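Local structure of chitosanase (Gynuella sunshinyii YC6258, 6X2Q) at residues 131-136 / 176-181. The protein probably hydrolyses chitosan as a family 46 glycoside hydrolase and binds glucosamine units. Numbering follows the deposited sequence.
Sequences AQMPLT and DERRWL
The carboxylate of Glu177 reaches the turn ahead of helix 134-147 with its oxygens foremost, and three donors meet it there. On their syn sides Glu177 OE1 accepts from Gln132 N at 2.8 Å and Glu177 OE2 from Met133 N at 2.9 Å, the two amides lying 30° and 19° out of the carboxylate plane. The anti lone pair of Glu177 OE2 takes the hydroxyl of Thr136, whose OG1 is 2.7 Å away. At the edge of the Arg178 guanidinium, in its plane, lies Asp176 OD2, in a salt bridge 3.3 Å from Arg178 NH2. Glutamate suits its place because its extended chain, with CG anti to the backbone N (chi1 -171°), carries two acceptors from the first turn of helix 177-193 to successive amides. Threonine adds a short, branched donor. Aspartate's short carboxylate suits an N-cap: Asp176 OD1 accepts weak bonds from Arg178 N and Arg179 N.

Apolar contacts flank the carboxylate. Methionine's long unbranched chain, bent at chi3, brings Met133 CE 3.7 Å from Arg178 CG. The branched ends of two leucines meet, Leu181 CD2 3.7 Å from Leu135 CD2, and both touch Leu218 of helix 209-219.

The contact thus joins two helix starts: three donors fix the carboxylate's rotation, and the N-terminus of helix 134-147 would probably favour its anionic form.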
loop_
_atom_site.group_PDB
_atom_site.type_symbol
_atom_site.label_atom_id
_atom_site.label_comp_id
_atom_site.label_asym_id
_atom_site.label_seq_id
_atom_site.Cartn_x
_atom_site.Cartn_y
_atom_site.Cartn_z
ATOM N N ALA A 131 -10.126 10.136 -13.100
ATOM C CA ALA A 131 -8.754 9.846 -13.505
ATOM C C ALA A 131 -8.727 8.712 -14.525
ATOM O O ALA A 131 -9.374 7.679 -14.340
ATOM C CB ALA A 131 -7.906 9.476 -12.287
ATOM N N GLN A 132 -7.954 8.886 -15.594
ATOM C CA GLN A 132 -7.931 7.885 -16.639
ATOM C C GLN A 132 -6.543 7.422 -17.047
ATOM O O GLN A 132 -6.437 6.442 -17.797
ATOM C CB GLN A 132 -8.684 8.406 -17.871
ATOM C CG GLN A 132 -10.176 8.538 -17.581
ATOM C CD GLN A 132 -11.002 8.698 -18.817
ATOM O OE1 GLN A 132 -11.148 9.801 -19.326
ATOM N NE2 GLN A 132 -11.558 7.597 -19.311
ATOM N N MET A 133 -5.493 8.070 -16.599
ATOM C CA MET A 133 -4.177 7.578 -16.968
ATOM C C MET A 133 -3.781 6.438 -16.036
ATOM O O MET A 133 -3.927 6.562 -14.815
ATOM C CB MET A 133 -3.142 8.701 -16.911
ATOM C CG MET A 133 -3.578 9.983 -17.623
ATOM S SD MET A 133 -2.231 11.188 -17.763
ATOM C CE MET A 133 -1.947 11.565 -16.014
ATOM N N PRO A 134 -3.301 5.318 -16.568
ATOM C CA PRO A 134 -2.854 4.220 -15.692
ATOM C C PRO A 134 -1.874 4.648 -14.600
ATOM O O PRO A 134 -1.925 4.108 -13.479
ATOM C CB PRO A 134 -2.216 3.249 -16.687
ATOM C CG PRO A 134 -3.000 3.480 -17.973
ATOM C CD PRO A 134 -3.293 4.952 -18.002
ATOM N N LEU A 135 -0.991 5.614 -14.896
ATOM C CA LEU A 135 -0.024 6.082 -13.902
ATOM C C LEU A 135 -0.730 6.696 -12.697
ATOM O O LEU A 135 -0.329 6.465 -11.548
ATOM C CB LEU A 135 0.928 7.106 -14.535
ATOM C CG LEU A 135 1.938 7.750 -13.583
ATOM C CD1 LEU A 135 2.884 6.687 -13.076
ATOM C CD2 LEU A 135 2.723 8.862 -14.252
ATOM N N THR A 136 -1.782 7.491 -12.939
ATOM C CA THR A 136 -2.577 8.029 -11.835
ATOM C C THR A 136 -3.190 6.912 -10.985
ATOM O O THR A 136 -3.235 7.013 -9.752
ATOM C CB THR A 136 -3.663 8.954 -12.388
ATOM O OG1 THR A 136 -3.056 9.865 -13.289
ATOM C CG2 THR A 136 -4.337 9.775 -11.284
ATOM N N ASP A 176 -6.431 19.471 -16.112
ATOM C CA ASP A 176 -5.521 18.546 -16.782
ATOM C C ASP A 176 -5.019 17.497 -15.795
ATOM O O ASP A 176 -4.505 17.832 -14.722
ATOM C CB ASP A 176 -4.338 19.313 -17.397
ATOM C CG ASP A 176 -3.393 18.407 -18.205
ATOM O OD1 ASP A 176 -2.602 17.659 -17.592
ATOM O OD2 ASP A 176 -3.450 18.423 -19.461
ATOM N N GLU A 177 -5.168 16.219 -16.169
ATOM C CA GLU A 177 -4.910 15.145 -15.217
ATOM C C GLU A 177 -3.439 15.080 -14.819
ATOM O O GLU A 177 -3.127 14.702 -13.685
ATOM C CB GLU A 177 -5.360 13.801 -15.775
ATOM C CG GLU A 177 -5.302 12.694 -14.727
ATOM C CD GLU A 177 -5.766 11.354 -15.248
ATOM O OE1 GLU A 177 -6.702 11.313 -16.083
ATOM O OE2 GLU A 177 -5.176 10.335 -14.827
ATOM N N ARG A 178 -2.528 15.449 -15.725
ATOM C CA ARG A 178 -1.113 15.442 -15.382
ATOM C C ARG A 178 -0.799 16.504 -14.342
ATOM O O ARG A 178 0.050 16.292 -13.469
ATOM C CB ARG A 178 -0.255 15.651 -16.625
ATOM C CG ARG A 178 -0.094 14.396 -17.480
ATOM C CD ARG A 178 0.453 14.766 -18.851
ATOM N NE ARG A 178 -0.349 15.824 -19.445
ATOM C CZ ARG A 178 -0.043 16.410 -20.600
ATOM N NH1 ARG A 178 1.056 16.040 -21.252
ATOM N NH2 ARG A 178 -0.819 17.367 -21.093
ATOM N N ARG A 179 -1.473 17.654 -14.421
ATOM C CA ARG A 179 -1.297 18.691 -13.407
ATOM C C ARG A 179 -1.823 18.216 -12.053
ATOM O O ARG A 179 -1.172 18.411 -11.014
ATOM C CB ARG A 179 -1.997 19.981 -13.850
ATOM C CG ARG A 179 -1.563 21.219 -13.065
ATOM C CD ARG A 179 -1.883 22.517 -13.802
ATOM N NE ARG A 179 -3.185 23.032 -13.392
ATOM C CZ ARG A 179 -3.394 23.743 -12.289
ATOM N NH1 ARG A 179 -2.373 24.048 -11.501
ATOM N NH2 ARG A 179 -4.619 24.159 -11.976
ATOM N N TRP A 180 -3.012 17.602 -12.045
ATOM C CA TRP A 180 -3.562 17.071 -10.801
ATOM C C TRP A 180 -2.631 16.028 -10.208
ATOM O O TRP A 180 -2.375 16.029 -8.999
ATOM C CB TRP A 180 -4.947 16.473 -11.042
ATOM C CG TRP A 180 -5.673 16.094 -9.771
ATOM C CD1 TRP A 180 -6.672 16.799 -9.162
ATOM C CD2 TRP A 180 -5.473 14.914 -8.975
ATOM N NE1 TRP A 180 -7.094 16.139 -8.031
ATOM C CE2 TRP A 180 -6.368 14.986 -7.891
ATOM C CE3 TRP A 180 -4.613 13.812 -9.066
ATOM C CZ2 TRP A 180 -6.425 14.001 -6.896
ATOM C CZ3 TRP A 180 -4.672 12.829 -8.083
ATOM C CH2 TRP A 180 -5.569 12.936 -7.008
ATOM N N LEU A 181 -2.097 15.147 -11.057
ATOM C CA LEU A 181 -1.224 14.076 -10.593
ATOM C C LEU A 181 0.088 14.629 -10.051
ATOM O O LEU A 181 0.597 14.139 -9.042
ATOM C CB LEU A 181 -0.966 13.067 -11.725
ATOM C CG LEU A 181 -0.068 11.854 -11.404
ATOM C CD1 LEU A 181 -0.547 11.128 -10.151
ATOM C CD2 LEU A 181 0.080 10.879 -12.572
#